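Local coordinates for protein pectate lyase (Cellvibrio cellulosa, PDB 1GXM) that cleaves pectic polysaccharide by an anti-beta-elimination reaction, as the catalytic module of a larger family 10 polysaccharide lyase, at residues A140-V143 with L144-A148; A152-D155 with T156-S160; F298-I301 with T302-S305. One frame throughout, in Å; residues are numbered along the deposited sequence.

Contact 1. Residues A140-V143 with L144-A148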
loop_
_atom_site.group_PDB
_atom_site.type_symbol
_atom_site.label_atom_id
_atom_site.label_comp_id
_atom_site.label_asym_id
_atom_site.label_seq_id
_atom_site.Cartn_x
_atom_site.Cartn_y
_atom_site.Cartn_z
ATOM N N ALA A 140 -5.032 -3.134 0.875
ATOM C CA ALA A 140 -6.382 -3.607 0.535
ATOM C C ALA A 140 -6.378 -5.114 0.314
ATOM O O ALA A 140 -7.263 -5.822 0.773
ATOM C CB ALA A 140 -6.910 -2.916 -0.670
ATOM N N LEU A 141 -5.386 -5.602 -0.412
ATOM C CA LEU A 141 -5.272 -7.034 -0.631
ATOM C C LEU A 141 -5.008 -7.759 0.664
ATOM O O LEU A 141 -5.456 -8.877 0.848
ATOM C CB LEU A 141 -4.198 -7.372 -1.663
ATOM C CG LEU A 141 -4.499 -6.885 -3.065
ATOM C CD1 LEU A 141 -3.325 -7.133 -3.950
ATOM C CD2 LEU A 141 -5.731 -7.570 -3.625
ATOM N N THR A 142 -4.250 -7.145 1.559
ATOM C CA THR A 142 -3.972 -7.731 2.862
ATOM C C THR A 142 -5.271 -7.884 3.645
ATOM O O THR A 142 -5.528 -8.924 4.252
ATOM C CB THR A 142 -2.979 -6.869 3.636
ATOM O OG1 THR A 142 -1.727 -6.845 2.932
ATOM C CG2 THR A 142 -2.642 -7.470 5.012
ATOM N N VAL A 143 -6.107 -6.857 3.626
ATOM C CA VAL A 143 -7.402 -6.934 4.305
ATOM C C VAL A 143 -8.206 -8.094 3.724
ATOM O O VAL A 143 -8.764 -8.920 4.465
ATOM C CB VAL A 143 -8.192 -5.630 4.176
ATOM C CG1 VAL A 143 -9.590 -5.818 4.724
ATOM C CG2 VAL A 143 -7.491 -4.502 4.900
ATOM N N LEU A 144 -8.300 -8.142 2.406
ATOM C CA LEU A 144 -9.075 -9.206 1.759
ATOM C C LEU A 144 -8.491 -10.574 2.077
ATOM O O LEU A 144 -9.222 -11.532 2.253
ATOM C CB LEU A 144 -9.171 -8.981 0.253
ATOM C CG LEU A 144 -10.004 -7.762 -0.135
ATOM C CD1 LEU A 144 -9.852 -7.534 -1.620
ATOM C CD2 LEU A 144 -11.459 -7.931 0.249
ATOM N N ASP A 145 -7.173 -10.665 2.141
ATOM C CA ASP A 145 -6.521 -11.923 2.485
ATOM C C ASP A 145 -6.799 -12.327 3.919
ATOM O O ASP A 145 -7.035 -13.488 4.190
ATOM C CB ASP A 145 -5.034 -11.839 2.252
ATOM C CG ASP A 145 -4.344 -13.116 2.572
ATOM O OD1 ASP A 145 -4.471 -14.097 1.793
ATOM O OD2 ASP A 145 -3.644 -13.207 3.593
ATOM N N PHE A 146 -6.774 -11.385 4.844
ATOM C CA PHE A 146 -7.127 -11.697 6.212
ATOM C C PHE A 146 -8.589 -12.165 6.267
ATOM O O PHE A 146 -8.910 -13.140 6.952
ATOM C CB PHE A 146 -6.893 -10.501 7.122
ATOM C CG PHE A 146 -5.503 -10.441 7.693
ATOM C CD1 PHE A 146 -4.396 -10.490 6.870
ATOM C CD2 PHE A 146 -5.311 -10.333 9.057
ATOM C CE1 PHE A 146 -3.135 -10.435 7.398
ATOM C CE2 PHE A 146 -4.049 -10.257 9.587
ATOM C CZ PHE A 146 -2.951 -10.328 8.759
ATOM N N ALA A 147 -9.470 -11.504 5.518
ATOM C CA ALA A 147 -10.874 -11.888 5.487
ATOM C C ALA A 147 -10.980 -13.295 4.913
ATOM O O ALA A 147 -11.663 -14.167 5.476
ATOM C CB ALA A 147 -11.670 -10.893 4.663
ATOM N N ALA A 148 -10.278 -13.548 3.814
ATOM C CA ALA A 148 -10.350 -14.844 3.127
ATOM C C ALA A 148 -9.897 -15.987 4.011
ATOM O O ALA A 148 -10.358 -17.132 3.857
ATOM C CB ALA A 148 -9.516 -14.828 1.855
#
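Phe146 lays its ring alongside Thr142, one helical turn earlier, and the two side chains point the same way. The touching branch is the threonine methyl: CG2 stands anti to the backbone N, which brings Thr142 CG2 to 3.8 Å from Phe146 CE1. This rotation leaves the hydroxyl for other work, and OG1 is hydrogen-bonded to the carbonyl of Ala138. The same ring also leans over the backbone, with Phe146 CD1 3.3 Å from Thr142 O, an oxygen that already accepts the amide of Phe146. That bond, 2.8 Å from Phe146 N to Thr142 O, belongs to the regular i to i+4 series of an alpha-helix, together with Leu144 to Ala140, Asp145 to Leu141 and Ala147 to Val143. Leu144 likewise lies against the backbone of the turn before it, its CG 3.5 Å from Ala140 O. Asp145 directs its carboxylate away from the turn before it (chi1 -179°), where OD2 forms a salt bridge with Arg151 and OD1 a hydrogen bond with Gln229; Arg151 also makes a cation-pi contact with Phe146. Every residue that touches here is buried, in keeping with a helix packed among three others. Helix 20-28 packs on Thr142, Val143 and Phe146, helix 77-90 meets Ala140 and Val143, and helix 161-181 lies against Leu141, Leu144, Asp145 and Ala147.

Contact 2. Residues A152-D155 with T156-S160; sequences APFD and TDVFS
Phe154 and Phe159 bring their rings together beside an ST turn, in which Thr156 OG1 accepts the backbone N of Val158 at 3.2 Å. Both aromatic side chains have CG anti to their own carbonyl carbon (chi1 -54° and -64°); with the backbone turned as it is between them, this leaves the two side chains side by side, pointing the same way. They meet obliquely, with planes 32° apart, and Phe154 CD1 approaches Phe159 CE2 to 3.7 Å. Each ring also carries its chain predecessor over one face. Pro153, which follows a cis peptide bond, places CG 4.1 Å above the centre of the Phe154 ring, while Val158 CG2 sits over that of Phe159. The other valine methyl turns back toward the first segment: CG1 lies at the edge of the Phe154 ring, 4.3 Å from CD1. Asp155 instead leads its carboxylate outward to a salt bridge with Lys88. Ala147 of helix 136-148 touches both phenylalanines. Thr156 OG1 is set between its backbone N and carbonyl carbon, and besides accepting the Val158 amide it donates to a water at 2.8 Å, which in turn donates to Pro153 O at 2.7 Å.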
loop_
_atom_site.group_PDB
_atom_site.type_symbol
_atom_site.label_atom_id
_atom_site.label_comp_id
_atom_site.label_asym_id
_atom_site.label_seq_id
_atom_site.Cartn_x
_atom_site.Cartn_y
_atom_site.Cartn_z
ATOM N N ALA A 152 -8.425 -12.736 12.442
ATOM C CA ALA A 152 -8.945 -11.632 13.224
ATOM C C ALA A 152 -8.653 -10.318 12.509
ATOM O O ALA A 152 -7.532 -10.090 12.066
ATOM C CB ALA A 152 -8.300 -11.624 14.607
ATOM N N PRO A 153 -9.607 -9.399 12.457
ATOM C CA PRO A 153 -10.925 -9.458 13.118
ATOM C C PRO A 153 -12.046 -10.130 12.335
ATOM O O PRO A 153 -13.211 -9.970 12.727
ATOM C CB PRO A 153 -11.253 -7.979 13.271
ATOM C CG PRO A 153 -10.634 -7.364 12.057
ATOM C CD PRO A 153 -9.380 -8.119 11.776
ATOM N N PHE A 154 -11.719 -10.864 11.281
ATOM C CA PHE A 154 -12.708 -11.442 10.371
ATOM C C PHE A 154 -12.991 -12.900 10.705
ATOM O O PHE A 154 -13.522 -13.652 9.877
ATOM C CB PHE A 154 -12.229 -11.319 8.929
ATOM C CG PHE A 154 -11.864 -9.914 8.549
ATOM C CD1 PHE A 154 -12.855 -8.953 8.382
ATOM C CD2 PHE A 154 -10.548 -9.542 8.384
ATOM C CE1 PHE A 154 -12.524 -7.638 8.039
ATOM C CE2 PHE A 154 -10.217 -8.225 8.037
ATOM C CZ PHE A 154 -11.197 -7.280 7.879
ATOM N N ASP A 155 -12.662 -13.280 11.932
ATOM C CA ASP A 155 -12.951 -14.652 12.419
ATOM C C ASP A 155 -14.269 -14.664 13.201
ATOM O O ASP A 155 -14.383 -15.248 14.284
ATOM C CB ASP A 155 -11.794 -15.222 13.246
ATOM C CG ASP A 155 -11.474 -14.401 14.473
ATOM O OD1 ASP A 155 -11.900 -13.227 14.579
ATOM O OD2 ASP A 155 -10.781 -14.856 15.403
ATOM N N THR A 156 -15.259 -14.003 12.620
ATOM C CA THR A 156 -16.611 -13.936 13.143
ATOM C C THR A 156 -17.533 -14.400 12.040
ATOM O O THR A 156 -17.101 -14.867 10.994
ATOM C CB THR A 156 -16.973 -12.501 13.560
ATOM O OG1 THR A 156 -16.970 -11.646 12.409
ATOM C CG2 THR A 156 -15.914 -11.893 14.465
ATOM N N ASP A 157 -18.825 -14.225 12.238
ATOM C CA ASP A 157 -19.776 -14.593 11.201
ATOM C C ASP A 157 -19.987 -13.484 10.162
ATOM O O ASP A 157 -20.940 -13.536 9.374
ATOM C CB ASP A 157 -21.108 -15.022 11.830
ATOM C CG ASP A 157 -21.813 -13.901 12.558
ATOM O OD1 ASP A 157 -21.458 -12.718 12.384
ATOM O OD2 ASP A 157 -22.780 -14.109 13.320
ATOM N N VAL A 158 -19.090 -12.496 10.145
ATOM C CA VAL A 158 -19.142 -11.416 9.163
ATOM C C VAL A 158 -19.178 -11.962 7.744
ATOM O O VAL A 158 -19.906 -11.459 6.912
ATOM C CB VAL A 158 -18.012 -10.370 9.375
ATOM C CG1 VAL A 158 -16.615 -10.957 9.229
ATOM C CG2 VAL A 158 -18.187 -9.214 8.408
ATOM N N PHE A 159 -18.403 -13.009 7.488
ATOM C CA PHE A 159 -18.319 -13.599 6.174
ATOM C C PHE A 159 -18.614 -15.069 6.209
ATOM O O PHE A 159 -18.324 -15.745 7.194
ATOM C CB PHE A 159 -16.917 -13.377 5.613
ATOM C CG PHE A 159 -16.580 -11.927 5.405
ATOM C CD1 PHE A 159 -17.436 -11.098 4.696
ATOM C CD2 PHE A 159 -15.420 -11.402 5.915
ATOM C CE1 PHE A 159 -17.126 -9.762 4.496
ATOM C CE2 PHE A 159 -15.102 -10.045 5.716
ATOM C CZ PHE A 159 -15.958 -9.239 5.021
ATOM N N SER A 160 -19.134 -15.546 5.095
ATOM C CA SER A 160 -19.365 -16.959 4.848
ATOM C C SER A 160 -18.224 -17.565 4.052
ATOM O O SER A 160 -17.340 -16.860 3.561
ATOM C CB SER A 160 -20.643 -17.115 4.030
ATOM O OG SER A 160 -20.447 -16.632 2.714
HETATM O O HOH W 1 -15.730 -9.157 12.374
#

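Contact 3. Residues F298-I301 with T302-S305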
loop_
_atom_site.group_PDB
_atom_site.type_symbol
_atom_site.label_atom_id
_atom_site.label_comp_id
_atom_site.label_asym_id
_atom_site.label_seq_id
_atom_site.Cartn_x
_atom_site.Cartn_y
_atom_site.Cartn_z
ATOM N N PHE A 298 15.129 15.251 -12.653
ATOM C CA PHE A 298 16.474 15.741 -12.457
ATOM C C PHE A 298 17.093 15.039 -11.275
ATOM O O PHE A 298 16.434 14.306 -10.560
ATOM C CB PHE A 298 16.466 17.256 -12.341
ATOM C CG PHE A 298 15.543 17.776 -11.297
ATOM C CD1 PHE A 298 14.222 18.002 -11.586
ATOM C CD2 PHE A 298 15.990 18.054 -10.015
ATOM C CE1 PHE A 298 13.387 18.485 -10.626
ATOM C CE2 PHE A 298 15.128 18.494 -9.049
ATOM C CZ PHE A 298 13.848 18.719 -9.354
ATOM N N TYR A 299 18.391 15.229 -11.107
ATOM C CA TYR A 299 19.186 14.377 -10.242
ATOM C C TYR A 299 19.853 15.081 -9.075
ATOM O O TYR A 299 20.525 14.413 -8.293
ATOM C CB TYR A 299 20.195 13.597 -11.075
ATOM C CG TYR A 299 19.508 12.673 -12.030
ATOM C CD1 TYR A 299 19.005 11.460 -11.611
ATOM C CD2 TYR A 299 19.304 13.039 -13.355
ATOM C CE1 TYR A 299 18.356 10.621 -12.460
ATOM C CE2 TYR A 299 18.643 12.189 -14.223
ATOM C CZ TYR A 299 18.161 10.980 -13.766
ATOM O OH TYR A 299 17.518 10.113 -14.598
ATOM N N ASP A 300 19.633 16.381 -8.940
ATOM C CA ASP A 300 20.187 17.178 -7.857
ATOM C C ASP A 300 19.018 17.864 -7.164
ATOM O O ASP A 300 18.348 18.707 -7.725
ATOM C CB ASP A 300 21.180 18.176 -8.444
ATOM C CG ASP A 300 21.796 19.080 -7.430
ATOM O OD1 ASP A 300 21.330 19.133 -6.269
ATOM O OD2 ASP A 300 22.780 19.805 -7.741
ATOM N N ILE A 301 18.777 17.487 -5.917
ATOM C CA ILE A 301 17.587 17.954 -5.232
ATOM C C ILE A 301 17.606 19.467 -4.978
ATOM O O ILE A 301 16.562 20.088 -4.755
ATOM C CB ILE A 301 17.377 17.167 -3.929
ATOM C CG1 ILE A 301 15.922 17.259 -3.491
ATOM C CG2 ILE A 301 18.356 17.633 -2.822
ATOM C CD1 ILE A 301 15.621 16.461 -2.249
ATOM N N THR A 302 18.786 20.067 -5.046
ATOM C CA THR A 302 18.911 21.508 -4.844
ATOM C C THR A 302 18.367 22.302 -6.027
ATOM O O THR A 302 18.138 23.493 -5.897
ATOM C CB THR A 302 20.382 21.912 -4.532
ATOM O OG1 THR A 302 21.204 21.682 -5.676
ATOM C CG2 THR A 302 20.979 21.046 -3.441
ATOM N N GLN A 303 18.123 21.626 -7.146
ATOM C CA GLN A 303 17.499 22.228 -8.333
ATOM C C GLN A 303 15.978 22.329 -8.211
ATOM O O GLN A 303 15.319 22.945 -9.050
ATOM C CB GLN A 303 17.822 21.408 -9.595
ATOM C CG GLN A 303 19.199 21.234 -10.155
ATOM C CD GLN A 303 19.132 20.319 -11.392
ATOM O OE1 GLN A 303 19.439 19.110 -11.319
ATOM N NE2 GLN A 303 18.669 20.876 -12.504
ATOM N N MET A 304 15.415 21.677 -7.200
ATOM C CA MET A 304 13.978 21.630 -7.017
ATOM C C MET A 304 13.435 22.922 -6.447
ATOM O O MET A 304 14.129 23.609 -5.705
ATOM C CB MET A 304 13.657 20.511 -6.014
ATOM C CG MET A 304 12.195 20.126 -5.953
ATOM S SD MET A 304 11.945 18.839 -4.734
ATOM C CE MET A 304 12.749 17.510 -5.544
ATOM N N SER A 305 12.180 23.232 -6.735
ATOM C CA SER A 305 11.500 24.322 -6.058
ATOM C C SER A 305 11.525 24.099 -4.557
ATOM O O SER A 305 11.440 22.979 -4.066
ATOM C CB SER A 305 10.060 24.460 -6.519
ATOM O OG SER A 305 9.272 23.348 -6.172
HETATM O O HOH W 2 20.098 16.952 -12.768
#
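Two successive i to i+3 bonds wind the backbone into a short 3-10 turn, Gln303 N reaching Asp300 O at 3.0 Å and Met304 N reaching Ile301 O at 3.1 Å. The carboxylate of Asp300 reinforces the start of this turn. With CG anti to the backbone N (chi1 179°), the carboxylate lies beside its own carbonyl carbon, near Thr302, and OD1 accepts twice from that residue: from N at 3.0 Å, completing an Asx turn, and from OG1 at 2.6 Å. Both donors come from the same face of the carboxylate, roughly 40° out of its plane. Apolar contacts join these polar ones. Phe298 and Met304 cross at about a right angle, with Phe298 CZ 3.8 Å from Met304 CB. The methionine then bends at chi3 (-69°), which swings its methyl back so that CE comes within 3.8 Å of Ile301 CG1. Phe290, on the neighbouring strand, packs against all three of these side chains. Gln303 slides past Phe298 in the opposite direction; in one of its two conformers OE1 accepts from a water at 2.7 Å, and that water also takes the amide of Tyr299, a bridge that is probably partial. Ile301 O accepts a second donor, Arg309 NH1, from the helix that follows Ser305. Asp300 N, by contrast, is buried without a partner. With two donors from one residue converging on OD1, the negative charge of the exposed carboxylate is probably stabilised there, while Phe298 and Ile301 each meet Met304 through apolar groups.

In the fold
From the N terminus, the chain first reaches contact 1, the final turns of helix 136-148. Contact 2 follows after a gap of three residues, in the loop that carries the chain from there to helix 161-181, where Ser160 is the N-cap. The two are in series, yet the loop folds back on the helix it has left: Phe154 packs on Val143, and Phe146 lies against Ala152. Contact 3 comes much later, between strand 297-298 and helix 306-311, with Ser305 as N-cap. It lies across the centre of the chain, about 49 Å from contact 2 between centres. None nests within or crosses another: contacts 1 and 2 join the helical part, contact 3 a separate strand-rich region.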